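Local structure of aminotransferase class-III (Sphaerobacter thermophilus DSM 20745, 6K8H) at residues B[144-150]-B[215-221]; B[209-213]-B[247-251]; B[159-164]-B[190-196]. The protein is a class-III aminotransferase, an omega-transaminase with the fold of the pyridoxal-phosphate-dependent aminotransferases, modelled here as an assembly of two chains. All blocks are in the same frame, centred on the assembly; numbering follows the deposited sequence.

Contact 1 (B[144-150]-B[215-221]); sequences RPRIAKF and ELAAVLI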
ATOM      1  N   ARG B 144       6.175  11.234 -20.842  1.00  8.87           N
ATOM      2  CA  ARG B 144       5.123  12.238 -20.883  1.00  9.94           C
ATOM      3  C   ARG B 144       4.484  12.408 -19.504  1.00 10.98           C
ATOM      4  O   ARG B 144       4.459  11.472 -18.701  1.00 11.68           O
ATOM      5  CB  ARG B 144       4.061  11.847 -21.920  1.00 10.19           C
ATOM      6  CG  ARG B 144       4.642  11.579 -23.335  1.00 10.40           C
ATOM      7  CD  ARG B 144       3.562  11.084 -24.299  1.00 12.93           C
ATOM      8  NE  ARG B 144       4.095  10.627 -25.589  1.00 12.68           N
ATOM      9  CZ  ARG B 144       3.387   9.935 -26.480  1.00 15.28           C
ATOM     10  NH1 ARG B 144       2.120   9.628 -26.218  1.00 12.60           N
ATOM     11  NH2 ARG B 144       3.932   9.552 -27.637  1.00 13.87           N
ATOM     12  N   PRO B 145       3.976  13.581 -19.191  1.00 11.48           N
ATOM     13  CA  PRO B 145       3.550  13.845 -17.808  1.00 10.64           C
ATOM     14  C   PRO B 145       2.099  13.507 -17.483  1.00 13.08           C
ATOM     15  O   PRO B 145       1.803  13.139 -16.338  1.00 10.85           O
ATOM     16  CB  PRO B 145       3.812  15.348 -17.659  1.00 14.04           C
ATOM     17  CG  PRO B 145       3.612  15.895 -19.046  1.00 13.51           C
ATOM     18  CD  PRO B 145       4.087  14.814 -19.994  1.00 12.38           C
ATOM     19  N   ARG B 146       1.186  13.626 -18.447  1.00 11.66           N
ATOM     20  CA  ARG B 146      -0.237  13.529 -18.140  1.00 12.22           C
ATOM     21  C   ARG B 146      -0.769  12.108 -18.314  1.00 11.87           C
ATOM     22  O   ARG B 146      -0.198  11.273 -19.016  1.00  7.85           O
ATOM     23  CB  ARG B 146      -1.051  14.476 -19.021  1.00 12.43           C
ATOM     24  CG  ARG B 146      -0.712  15.930 -18.806  1.00 20.35           C
ATOM     25  CD  ARG B 146      -1.575  16.835 -19.643  1.00 21.56           C
ATOM     26  NE  ARG B 146      -1.417  18.214 -19.200  1.00 32.11           N
ATOM     27  CZ  ARG B 146      -2.100  19.245 -19.685  1.00 35.72           C
ATOM     28  NH1 ARG B 146      -2.993  19.053 -20.647  1.00 28.69           N
ATOM     29  NH2 ARG B 146      -1.879  20.469 -19.211  1.00 39.49           N
ATOM     30  N   ILE B 147      -1.919  11.855 -17.686  1.00  9.61           N
ATOM     31  CA  ILE B 147      -2.640  10.607 -17.870  1.00  9.68           C
ATOM     32  C   ILE B 147      -4.101  10.927 -18.148  1.00  9.22           C
ATOM     33  O   ILE B 147      -4.598  12.011 -17.838  1.00  9.43           O
ATOM     34  CB  ILE B 147      -2.533   9.671 -16.645  1.00  9.49           C
ATOM     35  CG1 ILE B 147      -3.423  10.200 -15.517  1.00 10.66           C
ATOM     36  CG2 ILE B 147      -1.070   9.529 -16.210  1.00 14.81           C
ATOM     37  CD1 ILE B 147      -3.623   9.242 -14.370  1.00 11.80           C
ATOM     38  N   ALA B 148      -4.787   9.957 -18.738  1.00  9.13           N
ATOM     39  CA  ALA B 148      -6.217  10.031 -18.972  1.00  9.18           C
ATOM     40  C   ALA B 148      -6.893   8.914 -18.196  1.00  6.51           C
ATOM     41  O   ALA B 148      -6.365   7.801 -18.106  1.00  8.34           O
ATOM     42  CB  ALA B 148      -6.546   9.917 -20.466  1.00  8.14           C
ATOM     43  N   LYS B 149      -8.046   9.228 -17.622  1.00  7.01           N
ATOM     44  CA  LYS B 149      -8.911   8.232 -16.980  1.00  6.98           C
ATOM     45  C   LYS B 149     -10.353   8.591 -17.293  1.00  7.10           C
ATOM     46  O   LYS B 149     -10.625   9.621 -17.906  1.00  9.53           O
ATOM     47  CB  LYS B 149      -8.684   8.164 -15.470  1.00  9.21           C
ATOM     48  CG  LYS B 149      -8.959   9.480 -14.764  1.00  7.53           C
ATOM     49  CD  LYS B 149      -9.117   9.239 -13.288  1.00  9.89           C
ATOM     50  CE  LYS B 149     -10.431   8.563 -12.988  1.00  9.33           C
ATOM     51  NZ  LYS B 149     -10.744   8.635 -11.534  1.00 10.73           N
ATOM     52  N   PHE B 150     -11.291   7.755 -16.855  1.00  8.53           N
ATOM     53  CA  PHE B 150     -12.692   7.911 -17.220  1.00  7.54           C
ATOM     54  C   PHE B 150     -13.515   8.471 -16.062  1.00  7.72           C
ATOM     55  O   PHE B 150     -13.343   8.072 -14.907  1.00  8.63           O
ATOM     56  CB  PHE B 150     -13.257   6.577 -17.730  1.00  7.79           C
ATOM     57  CG  PHE B 150     -12.692   6.189 -19.071  1.00  9.06           C
ATOM     58  CD1 PHE B 150     -11.468   5.542 -19.168  1.00  7.77           C
ATOM     59  CD2 PHE B 150     -13.339   6.563 -20.242  1.00  7.54           C
ATOM     60  CE1 PHE B 150     -10.915   5.229 -20.413  1.00  7.89           C
ATOM     61  CE2 PHE B 150     -12.801   6.247 -21.486  1.00  7.55           C
ATOM     62  CZ  PHE B 150     -11.586   5.575 -21.570  1.00  9.12           C
ATOM     63  N   GLU B 215       1.048  14.790 -24.938  1.00 14.51           N
ATOM     64  CA  GLU B 215       1.302  14.882 -23.469  1.00 15.41           C
ATOM     65  C   GLU B 215       0.794  13.660 -22.679  1.00 14.01           C
ATOM     66  O   GLU B 215       1.034  13.614 -21.461  1.00 12.33           O
ATOM     67  CB  GLU B 215       0.561  16.087 -22.873  1.00 24.13           C
ATOM     68  CG  GLU B 215       0.346  17.252 -23.823  1.00 32.03           C
ATOM     69  CD  GLU B 215      -0.763  18.221 -23.436  1.00 46.93           C
ATOM     70  OE1 GLU B 215      -1.048  18.350 -22.232  1.00 49.46           O
ATOM     71  OE2 GLU B 215      -1.347  18.840 -24.346  1.00 56.05           O
ATOM     72  N   LEU B 216       0.159  12.688 -23.331  1.00 11.07           N
ATOM     73  CA  LEU B 216      -0.491  11.614 -22.583  1.00 10.89           C
ATOM     74  C   LEU B 216       0.455  10.425 -22.494  1.00 10.98           C
ATOM     75  O   LEU B 216       0.723   9.755 -23.499  1.00  8.41           O
ATOM     76  CB  LEU B 216      -1.796  11.202 -23.256  1.00 12.54           C
ATOM     77  CG  LEU B 216      -3.084  11.951 -22.931  1.00  9.65           C
ATOM     78  CD1 LEU B 216      -4.244  11.414 -23.762  1.00  9.78           C
ATOM     79  CD2 LEU B 216      -3.390  11.848 -21.431  1.00 10.48           C
ATOM     80  N   ALA B 217       0.941  10.148 -21.277  1.00  9.80           N
ATOM     81  CA  ALA B 217       1.702   8.924 -21.028  1.00  8.68           C
ATOM     82  C   ALA B 217       0.819   7.679 -21.046  1.00  7.47           C
ATOM     83  O   ALA B 217       1.246   6.618 -21.517  1.00  8.01           O
ATOM     84  CB  ALA B 217       2.419   9.013 -19.682  1.00  7.69           C
ATOM     85  N   ALA B 218      -0.403   7.776 -20.524  1.00  7.36           N
ATOM     86  CA  ALA B 218      -1.234   6.595 -20.346  1.00  8.21           C
ATOM     87  C   ALA B 218      -2.716   6.945 -20.389  1.00  9.10           C
ATOM     88  O   ALA B 218      -3.122   8.067 -20.064  1.00 10.14           O
ATOM     89  CB  ALA B 218      -0.955   5.902 -19.006  1.00  8.17           C
ATOM     90  N   VAL B 219      -3.515   5.952 -20.773  1.00  7.50           N
ATOM     91  CA  VAL B 219      -4.959   5.924 -20.529  1.00  6.71           C
ATOM     92  C   VAL B 219      -5.230   4.778 -19.559  1.00  7.26           C
ATOM     93  O   VAL B 219      -4.860   3.629 -19.828  1.00  8.72           O
ATOM     94  CB  VAL B 219      -5.772   5.731 -21.818  1.00  7.94           C
ATOM     95  CG1 VAL B 219      -7.256   5.564 -21.470  1.00  6.69           C
ATOM     96  CG2 VAL B 219      -5.575   6.874 -22.799  1.00  7.38           C
ATOM     97  N   LEU B 220      -5.875   5.082 -18.439  1.00  5.88           N
ATOM     98  CA  LEU B 220      -6.192   4.090 -17.419  1.00  7.61           C
ATOM     99  C   LEU B 220      -7.680   3.791 -17.494  1.00  7.16           C
ATOM    100  O   LEU B 220      -8.496   4.719 -17.480  1.00  7.34           O
ATOM    101  CB  LEU B 220      -5.802   4.614 -16.036  1.00  8.40           C
ATOM    102  CG  LEU B 220      -6.287   3.936 -14.764  1.00  9.14           C
ATOM    103  CD1 LEU B 220      -5.502   2.649 -14.546  1.00  7.07           C
ATOM    104  CD2 LEU B 220      -6.113   4.914 -13.617  1.00  9.20           C
ATOM    105  N   ILE B 221      -8.038   2.512 -17.602  1.00  7.44           N
ATOM    106  CA  ILE B 221      -9.438   2.145 -17.787  1.00  6.26           C
ATOM    107  C   ILE B 221      -9.764   0.882 -16.997  1.00  8.93           C
ATOM    108  O   ILE B 221      -9.034  -0.111 -17.071  1.00 10.04           O
ATOM    109  CB  ILE B 221      -9.783   1.957 -19.277  1.00  7.03           C
ATOM    110  CG1 ILE B 221     -11.268   1.626 -19.418  1.00  7.99           C
ATOM    111  CG2 ILE B 221      -8.862   0.916 -19.924  1.00  7.76           C
ATOM    112  CD1 ILE B 221     -11.747   1.583 -20.862  1.00 11.44           C
TER
HETATM  113  O   HOH W   1     -10.571   5.263 -15.736  1.00  7.28           O
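Ala148 hydrogen-bonds through both of its peptide groups to 215-221, its N giving to Ala218 O at 2.8 Å and its O receiving Leu220 N, also at 2.8 Å and nearly straight (170°). Two residues earlier, Arg146 does likewise: its N reaches Glu215 O and its O takes the N of Ala217 at 2.8 Å. The strands are parallel, but between the pairs Arg146-Leu216 and Ala148-Val219, Ala217 and Ala218 stand opposite the single residue Ile147, a beta bulge in which Ala217 has helix-like phi/psi. The extra residue leaves Ala218 N buried without a partner.

The extended chain of Arg144, with CG opposite the carbonyl carbon (chi1 -54°), runs past the strand end. It delivers NH1 to Leu216 O, 3.1 Å away at the guanidinium edge; NH2 goes to Tyr248 O. Arg146 and Glu215 run side by side in a salt bridge whose exact geometry is doubtful. At the far end a water joins Phe150 N to Leu220 O.

Small Ala148 leaves room for the branched Leu216 and Val219, whose CD2 and CG2 lie against its CB. Phe150 leans CE1 to within 3.6 Å of Ile221 CB and presents its ring edge to Leu220 O. Strand 194-197 flanks 146-150 and strand 251-255 flanks 216-221, while the side chain of Leu220 is about 7 Å from a bound (5-hydroxy-4,6-dimethylpyridin-3-yl)methyl dihydrogen phosphate.

Backbone bonds set the pairing of these inner, parallel strands, arginine and water satisfy carbonyls at its ends, and the buried N of Ala218 is probably an energetic price of the bulge.

Contact 2 (B[209-213]-B[247-251]); sequences IEQHR and AYGIV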
ATOM      1  N   ILE B 209      -8.367  12.253 -26.662  1.00 13.35           N
ATOM      2  CA  ILE B 209      -6.999  11.673 -26.783  1.00 10.61           C
ATOM      3  C   ILE B 209      -6.246  12.367 -27.929  1.00 16.50           C
ATOM      4  O   ILE B 209      -5.082  12.727 -27.740  1.00 12.74           O
ATOM      5  CB  ILE B 209      -7.067  10.146 -26.945  1.00 12.00           C
ATOM      6  CG1 ILE B 209      -7.513   9.494 -25.633  1.00 11.42           C
ATOM      7  CG2 ILE B 209      -5.734   9.607 -27.427  1.00 11.89           C
ATOM      8  CD1 ILE B 209      -7.931   8.064 -25.752  1.00 10.51           C
ATOM      9  N   GLU B 210      -6.948  12.631 -29.027  1.00 12.88           N
ATOM     10  CA  GLU B 210      -6.332  13.257 -30.222  1.00 17.75           C
ATOM     11  C   GLU B 210      -5.787  14.639 -29.844  1.00 17.01           C
ATOM     12  O   GLU B 210      -4.653  14.941 -30.185  1.00 18.66           O
ATOM     13  CB  GLU B 210      -7.415  13.376 -31.290  1.00 18.68           C
ATOM     14  CG  GLU B 210      -6.952  12.927 -32.653  1.00 25.84           C
ATOM     15  CD  GLU B 210      -5.831  13.805 -33.143  1.00 32.44           C
ATOM     16  OE1 GLU B 210      -5.708  14.901 -32.604  1.00 35.68           O
ATOM     17  OE2 GLU B 210      -5.090  13.393 -34.048  1.00 46.77           O
ATOM     18  N   GLN B 211      -6.571  15.383 -29.074  1.00 14.00           N
ATOM     19  CA  GLN B 211      -6.280  16.755 -28.604  1.00 16.04           C
ATOM     20  C   GLN B 211      -5.045  16.761 -27.697  1.00 18.38           C
ATOM     21  O   GLN B 211      -4.294  17.732 -27.763  1.00 16.46           O
ATOM     22  CB  GLN B 211      -7.510  17.254 -27.850  1.00 20.76           C
ATOM     23  CG  GLN B 211      -7.333  18.609 -27.193  1.00 30.15           C
ATOM     24  CD  GLN B 211      -8.651  19.222 -26.788  1.00 38.80           C
ATOM     25  OE1 GLN B 211      -8.692  20.204 -26.053  1.00 45.04           O
ATOM     26  NE2 GLN B 211      -9.737  18.662 -27.294  1.00 30.63           N
ATOM     27  N   HIS B 212      -4.861  15.708 -26.895  1.00 15.50           N
ATOM     28  CA  HIS B 212      -3.794  15.680 -25.893  1.00 18.73           C
ATOM     29  C   HIS B 212      -2.726  14.633 -26.201  1.00 14.07           C
ATOM     30  O   HIS B 212      -2.016  14.190 -25.291  1.00 16.01           O
ATOM     31  CB  HIS B 212      -4.363  15.420 -24.495  1.00 12.88           C
ATOM     32  CG  HIS B 212      -5.339  16.450 -24.028  1.00 14.94           C
ATOM     33  ND1 HIS B 212      -4.951  17.598 -23.372  1.00 18.16           N
ATOM     34  CD2 HIS B 212      -6.690  16.503 -24.112  1.00 14.95           C
ATOM     35  CE1 HIS B 212      -6.022  18.310 -23.065  1.00 19.78           C
ATOM     36  NE2 HIS B 212      -7.089  17.670 -23.507  1.00 17.42           N
ATOM     37  N   ARG B 213      -2.598  14.233 -27.465  1.00 13.57           N
ATOM     38  CA  ARG B 213      -1.838  13.035 -27.802  1.00 16.85           C
ATOM     39  C   ARG B 213      -0.350  13.160 -27.481  1.00 17.80           C
ATOM     40  O   ARG B 213       0.302  12.152 -27.197  1.00 18.41           O
ATOM     41  CB  ARG B 213      -2.012  12.719 -29.277  1.00 16.60           C
ATOM     42  CG  ARG B 213      -1.631  13.879 -30.179  1.00 19.31           C
ATOM     43  CD  ARG B 213      -1.876  13.542 -31.637  1.00 27.79           C
ATOM     44  NE  ARG B 213      -0.847  12.647 -32.153  1.00 34.17           N
ATOM     45  CZ  ARG B 213      -0.763  12.256 -33.422  1.00 34.69           C
ATOM     46  NH1 ARG B 213      -1.660  12.673 -34.312  1.00 30.58           N
ATOM     47  NH2 ARG B 213       0.207  11.433 -33.797  1.00 31.02           N
ATOM     48  N   ALA B 247      -1.486   3.881 -31.787  1.00 11.30           N
ATOM     49  CA  ALA B 247      -1.013   4.795 -32.831  1.00 14.35           C
ATOM     50  C   ALA B 247      -0.189   5.932 -32.254  1.00 14.04           C
ATOM     51  O   ALA B 247       0.746   6.420 -32.908  1.00  8.56           O
ATOM     52  CB  ALA B 247      -2.192   5.364 -33.620  1.00 12.76           C
ATOM     53  N   TYR B 248      -0.572   6.392 -31.059  1.00 14.17           N
ATOM     54  CA  TYR B 248       0.026   7.610 -30.448  1.00 12.98           C
ATOM     55  C   TYR B 248       1.127   7.331 -29.418  1.00 12.65           C
ATOM     56  O   TYR B 248       1.587   8.294 -28.810  1.00 13.92           O
ATOM     57  CB  TYR B 248      -1.089   8.482 -29.871  1.00 12.70           C
ATOM     58  CG  TYR B 248      -2.031   9.021 -30.914  1.00 16.79           C
ATOM     59  CD1 TYR B 248      -1.635   9.131 -32.236  1.00 20.59           C
ATOM     60  CD2 TYR B 248      -3.302   9.447 -30.583  1.00 19.17           C
ATOM     61  CE1 TYR B 248      -2.485   9.633 -33.206  1.00 21.82           C
ATOM     62  CE2 TYR B 248      -4.167   9.948 -31.538  1.00 20.07           C
ATOM     63  CZ  TYR B 248      -3.755  10.048 -32.852  1.00 24.19           C
ATOM     64  OH  TYR B 248      -4.599  10.542 -33.800  1.00 29.12           O
ATOM     65  N   GLY B 249       1.539   6.081 -29.242  1.00 10.77           N
ATOM     66  CA  GLY B 249       2.549   5.773 -28.248  1.00 11.32           C
ATOM     67  C   GLY B 249       2.091   5.968 -26.821  1.00 12.18           C
ATOM     68  O   GLY B 249       2.921   6.224 -25.934  1.00 10.83           O
ATOM     69  N   ILE B 250       0.790   5.844 -26.576  1.00  8.31           N
ATOM     70  CA  ILE B 250       0.195   6.004 -25.252  1.00 10.31           C
ATOM     71  C   ILE B 250       0.018   4.629 -24.620  1.00  8.82           C
ATOM     72  O   ILE B 250      -0.515   3.707 -25.256  1.00 10.46           O
ATOM     73  CB  ILE B 250      -1.153   6.739 -25.336  1.00 10.29           C
ATOM     74  CG1 ILE B 250      -0.960   8.147 -25.881  1.00  7.63           C
ATOM     75  CG2 ILE B 250      -1.826   6.792 -23.964  1.00  8.67           C
ATOM     76  CD1 ILE B 250      -2.250   8.764 -26.322  1.00  9.45           C
ATOM     77  N   VAL B 251       0.446   4.498 -23.366  1.00  9.54           N
ATOM     78  CA  VAL B 251       0.366   3.234 -22.641  1.00  8.18           C
ATOM     79  C   VAL B 251      -1.083   3.002 -22.221  1.00 10.28           C
ATOM     80  O   VAL B 251      -1.676   3.832 -21.526  1.00  8.82           O
ATOM     81  CB  VAL B 251       1.295   3.255 -21.419  1.00  8.23           C
ATOM     82  CG1 VAL B 251       1.061   2.040 -20.548  1.00  9.29           C
ATOM     83  CG2 VAL B 251       2.771   3.363 -21.855  1.00  8.29           C
TER
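The guanidinium of Arg213 lies on one face of the Tyr248 ring, the two centres 3.8 Å apart and the planes tilted by 27°. The carbons nearest each other, CZ and CE1, are modelled too close, so the exact spacing is doubtful. Beside the guanidinium, over the same face, Arg213 CD stands almost on the ring normal, 4.1 Å from the centroid, a CH-pi contact. With CG set between the backbone N and the carbonyl carbon (chi1 56°) and a bend at chi3, the chain folds back over the ring.

The ring edge meets Ile209, whose CG2 approaches CD2 of Tyr248 at 4.0 Å in the ring plane. From there Ile209 CG2 also touches Ile250 CD1 at 3.8 Å, making a small apolar patch at the edge of the tyrosine ring; both isoleucines lean on Val219 of strand 216-221. At the phenol end, Glu210 OE2 is 2.9 Å from Tyr248 OH, its carboxylate turned nearly perpendicular to the ring. The same OE2 forms a long salt bridge to Arg213 NH1 at 3.5 Å, which probably helps hold the guanidinium over the tyrosine.

Tyrosine suits this partly exposed spot because its flat face carries the arginine, its edge packs on Ile209, and its polar hydroxyl can lie among charged groups. Gly249 follows with positive phi, closing helix 235-248 in a Schellman motif and turning the chain toward strand 251-255.

Helices 202-211 and 235-248, each leading into one of the adjacent parallel strands 216-221 and 251-255, are thereby joined at their C-terminal ends; strand 216-221, helix 235-248 and strand 251-255 form a beta-alpha-beta crossover of this aminotransferase fold.

Contact 3 (B[159-164]-B[190-196]); sequences DFAEVS and VLDSVVV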
ATOM      1  N   ASP B 159      -3.309  10.350  -5.907  1.00  7.88           N
ATOM      2  CA  ASP B 159      -3.808  11.668  -6.330  1.00 12.06           C
ATOM      3  C   ASP B 159      -4.298  11.704  -7.781  1.00  9.86           C
ATOM      4  O   ASP B 159      -5.428  12.124  -8.069  1.00 12.51           O
ATOM      5  CB  ASP B 159      -2.703  12.724  -6.176  1.00 11.39           C
ATOM      6  CG  ASP B 159      -2.273  12.936  -4.738  1.00 15.58           C
ATOM      7  OD1 ASP B 159      -1.951  11.939  -4.070  1.00 15.57           O
ATOM      8  OD2 ASP B 159      -2.220  14.105  -4.287  1.00 18.04           O
ATOM      9  N   PHE B 160      -3.438  11.295  -8.711  1.00  8.45           N
ATOM     10  CA  PHE B 160      -3.761  11.420 -10.128  1.00 10.57           C
ATOM     11  C   PHE B 160      -4.847  10.434 -10.551  1.00  9.38           C
ATOM     12  O   PHE B 160      -5.676  10.764 -11.407  1.00 12.09           O
ATOM     13  CB  PHE B 160      -2.480  11.240 -10.955  1.00  9.01           C
ATOM     14  CG  PHE B 160      -1.419  12.253 -10.630  1.00 10.53           C
ATOM     15  CD1 PHE B 160      -1.467  13.526 -11.175  1.00 12.16           C
ATOM     16  CD2 PHE B 160      -0.396  11.949  -9.754  1.00 13.45           C
ATOM     17  CE1 PHE B 160      -0.502  14.469 -10.864  1.00 11.31           C
ATOM     18  CE2 PHE B 160       0.570  12.885  -9.438  1.00 15.48           C
ATOM     19  CZ  PHE B 160       0.515  14.148 -10.003  1.00 12.29           C
ATOM     20  N   ALA B 161      -4.881   9.241  -9.944  1.00 10.38           N
ATOM     21  CA  ALA B 161      -5.857   8.224 -10.318  1.00  8.02           C
ATOM     22  C   ALA B 161      -7.253   8.511  -9.781  1.00 11.75           C
ATOM     23  O   ALA B 161      -8.235   7.986 -10.319  1.00 10.04           O
ATOM     24  CB  ALA B 161      -5.389   6.852  -9.829  1.00  8.60           C
ATOM     25  N   GLU B 162      -7.377   9.344  -8.752  1.00 10.27           N
ATOM     26  CA  GLU B 162      -8.674   9.560  -8.136  1.00  9.57           C
ATOM     27  C   GLU B 162      -9.401  10.804  -8.650  1.00 10.67           C
ATOM     28  O   GLU B 162     -10.564  11.016  -8.270  1.00  9.81           O
ATOM     29  CB  GLU B 162      -8.518   9.621  -6.612  1.00 11.30           C
ATOM     30  CG  GLU B 162      -7.820  10.858  -6.127  1.00 12.34           C
ATOM     31  CD  GLU B 162      -7.747  10.939  -4.618  1.00 14.18           C
ATOM     32  OE1 GLU B 162      -8.151   9.968  -3.943  1.00 13.90           O
ATOM     33  OE2 GLU B 162      -7.274  11.972  -4.105  1.00 12.32           O
ATOM     34  N   VAL B 163      -8.782  11.601  -9.532  1.00  7.37           N
ATOM     35  CA  VAL B 163      -9.466  12.776 -10.077  1.00  9.49           C
ATOM     36  C   VAL B 163     -10.772  12.342 -10.734  1.00  7.96           C
ATOM     37  O   VAL B 163     -10.810  11.355 -11.473  1.00  8.17           O
ATOM     38  CB  VAL B 163      -8.552  13.517 -11.071  1.00  8.27           C
ATOM     39  CG1 VAL B 163      -9.367  14.473 -11.946  1.00 11.75           C
ATOM     40  CG2 VAL B 163      -7.466  14.283 -10.340  1.00  7.84           C
ATOM     41  N   SER B 164     -11.866  13.047 -10.421  1.00  9.28           N
ATOM     42  CA  SER B 164     -13.188  12.760 -10.986  1.00  9.76           C
ATOM     43  C   SER B 164     -13.700  11.365 -10.614  1.00 10.92           C
ATOM     44  O   SER B 164     -14.476  10.768 -11.365  1.00 12.12           O
ATOM     45  CB  SER B 164     -13.217  12.950 -12.511  1.00  9.93           C
ATOM     46  OG  SER B 164     -13.035  14.309 -12.859  1.00  8.36           O
ATOM     47  N   VAL B 190      -2.530  19.108 -10.212  1.00  9.82           N
ATOM     48  CA  VAL B 190      -2.982  17.722 -10.305  1.00 10.26           C
ATOM     49  C   VAL B 190      -4.220  17.614 -11.194  1.00 11.69           C
ATOM     50  O   VAL B 190      -4.298  16.744 -12.070  1.00 14.17           O
ATOM     51  CB  VAL B 190      -3.224  17.136  -8.905  1.00  8.64           C
ATOM     52  CG1 VAL B 190      -3.923  15.791  -9.003  1.00  9.44           C
ATOM     53  CG2 VAL B 190      -1.894  16.989  -8.188  1.00 12.48           C
ATOM     54  N   LEU B 191      -5.212  18.472 -10.964  1.00 12.51           N
ATOM     55  CA  LEU B 191      -6.403  18.490 -11.817  1.00 13.27           C
ATOM     56  C   LEU B 191      -6.042  18.714 -13.286  1.00 13.72           C
ATOM     57  O   LEU B 191      -6.565  18.037 -14.186  1.00 14.28           O
ATOM     58  CB  LEU B 191      -7.371  19.574 -11.338  1.00 12.05           C
ATOM     59  CG  LEU B 191      -8.066  19.395  -9.986  1.00 12.76           C
ATOM     60  CD1 LEU B 191      -8.964  20.588  -9.731  1.00 18.21           C
ATOM     61  CD2 LEU B 191      -8.850  18.083  -9.926  1.00 16.21           C
ATOM     62  N   ASP B 192      -5.163  19.684 -13.546  1.00 12.81           N
ATOM     63  CA  ASP B 192      -4.739  20.010 -14.900  1.00 15.41           C
ATOM     64  C   ASP B 192      -3.961  18.882 -15.555  1.00 15.36           C
ATOM     65  O   ASP B 192      -3.912  18.831 -16.791  1.00 16.30           O
ATOM     66  CB  ASP B 192      -3.870  21.276 -14.907  1.00 14.38           C
ATOM     67  CG  ASP B 192      -4.647  22.534 -14.548  1.00 20.37           C
ATOM     68  OD1 ASP B 192      -5.895  22.477 -14.451  1.00 20.59           O
ATOM     69  OD2 ASP B 192      -3.999  23.593 -14.354  1.00 22.56           O
ATOM     70  N   SER B 193      -3.323  18.003 -14.773  1.00 12.39           N
ATOM     71  CA  SER B 193      -2.570  16.906 -15.384  1.00 14.76           C
ATOM     72  C   SER B 193      -3.422  15.690 -15.765  1.00 13.94           C
ATOM     73  O   SER B 193      -2.865  14.730 -16.299  1.00 13.48           O
ATOM     74  CB  SER B 193      -1.439  16.448 -14.465  1.00 13.14           C
ATOM     75  OG  SER B 193      -1.980  15.710 -13.379  1.00 11.59           O
ATOM     76  N   VAL B 194      -4.726  15.669 -15.485  1.00 10.53           N
ATOM     77  CA  VAL B 194      -5.556  14.487 -15.728  1.00 10.32           C
ATOM     78  C   VAL B 194      -6.602  14.834 -16.782  1.00 11.52           C
ATOM     79  O   VAL B 194      -7.347  15.809 -16.628  1.00 14.85           O
ATOM     80  CB  VAL B 194      -6.218  13.957 -14.439  1.00  6.43           C
ATOM     81  CG1 VAL B 194      -7.063  12.720 -14.748  1.00  8.69           C
ATOM     82  CG2 VAL B 194      -5.157  13.618 -13.417  1.00 11.04           C
ATOM     83  N   VAL B 195      -6.613  14.072 -17.874  1.00 10.42           N
ATOM     84  CA  VAL B 195      -7.608  14.205 -18.937  1.00 10.02           C
ATOM     85  C   VAL B 195      -8.740  13.224 -18.644  1.00  7.54           C
ATOM     86  O   VAL B 195      -8.518  12.007 -18.626  1.00  9.08           O
ATOM     87  CB  VAL B 195      -6.986  13.929 -20.320  1.00 12.90           C
ATOM     88  CG1 VAL B 195      -8.062  13.974 -21.430  1.00 11.90           C
ATOM     89  CG2 VAL B 195      -5.855  14.902 -20.630  1.00 12.43           C
ATOM     90  N   VAL B 196      -9.953  13.741 -18.441  1.00  7.66           N
ATOM     91  CA  VAL B 196     -11.103  12.927 -18.037  1.00  7.65           C
ATOM     92  C   VAL B 196     -11.963  12.632 -19.262  1.00  7.88           C
ATOM     93  O   VAL B 196     -12.514  13.547 -19.885  1.00  8.44           O
ATOM     94  CB  VAL B 196     -11.930  13.620 -16.940  1.00 10.46           C
ATOM     95  CG1 VAL B 196     -13.002  12.673 -16.431  1.00  6.58           C
ATOM     96  CG2 VAL B 196     -11.028  14.058 -15.773  1.00  9.86           C
TER
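Ser193, whose OG sits at the edge of the Phe160 ring, gives its hydroxyl hydrogen to Val190 O at 2.9 Å. Its backbone N makes a weak bond to the same carbonyl, so one serine grips this oxygen twice where the helix 188-192 gives way to strand 194-197. The hydroxyl oxygen lies near the ring plane, 3.1 Å from Phe160 CD1. An aromatic edge is slightly positive, and such an approach is consistent with a weak electrostatic attraction.

Val190 crosses the phenylalanine at about a right angle, its CG2 reaching Phe160 CE1 at 3.9 Å. Setting CG opposite the carbonyl carbon (chi1 -60°) carries the ring out to the helix end.

Val163 meets Val194 tip to tip, CG2 to CG2 at 3.9 Å, and the same Val163 CG2 leans on Leu191 CD2 at 4.1 Å. Its compact, branched side chain fits between helix end and strand start, and Val194 CG2 also lies 3.5 Å from Phe160 O. Beyond it Ser164 puts OG 3.5 Å from Val196 CG2; that hydroxyl is engaged with Val178 O and Thr180 N. Lys149 NZ, hydrogen-bonded to the carbonyls of Ala161 and Val163, probably helps hold this segment against strand 146-150.

Asp159 looks to the other chain, with a salt bridge to Arg139 and a hydrogen bond to Tyr158, both of the second subunit; Val190 also packs on Phe160 of that subunit. Between the two segments the contact is essentially apolar: Val190 and Val194 pack on Phe160, and Val163 on Val190, Leu191, Val194 and Val196, while buried polar groups find partners beyond it. It therefore joins the short helical turn 159-162 and the residues after it to the end of helix 188-192 and the edge strand 194-197, beside a subunit interface where a salt bridge, a hydrogen bond and apolar packing meet.

In the fold
From the N terminus, strand 146-150 opens the loop that contact 1 closes at strand 216-221. Nested inside it is contact 3, where 190-196, the end of helix 188-192 and the edge strand 194-197, comes back onto 159-164; that edge strand is a neighbour of 146-150 in the same sheet, and Lys149 ties the two contacts together. Helix 202-211 comes next and opens contact 2, which follows contact 3 in series but crosses contact 1, since strand 216-221 lies between its two segments. Arg144 links contacts 1 and 2 through Tyr248 O, and a backbone hydrogen bond joins Val219 to Val251. Together they bind flanking helices and loops to the parallel part of the seven-stranded sheet.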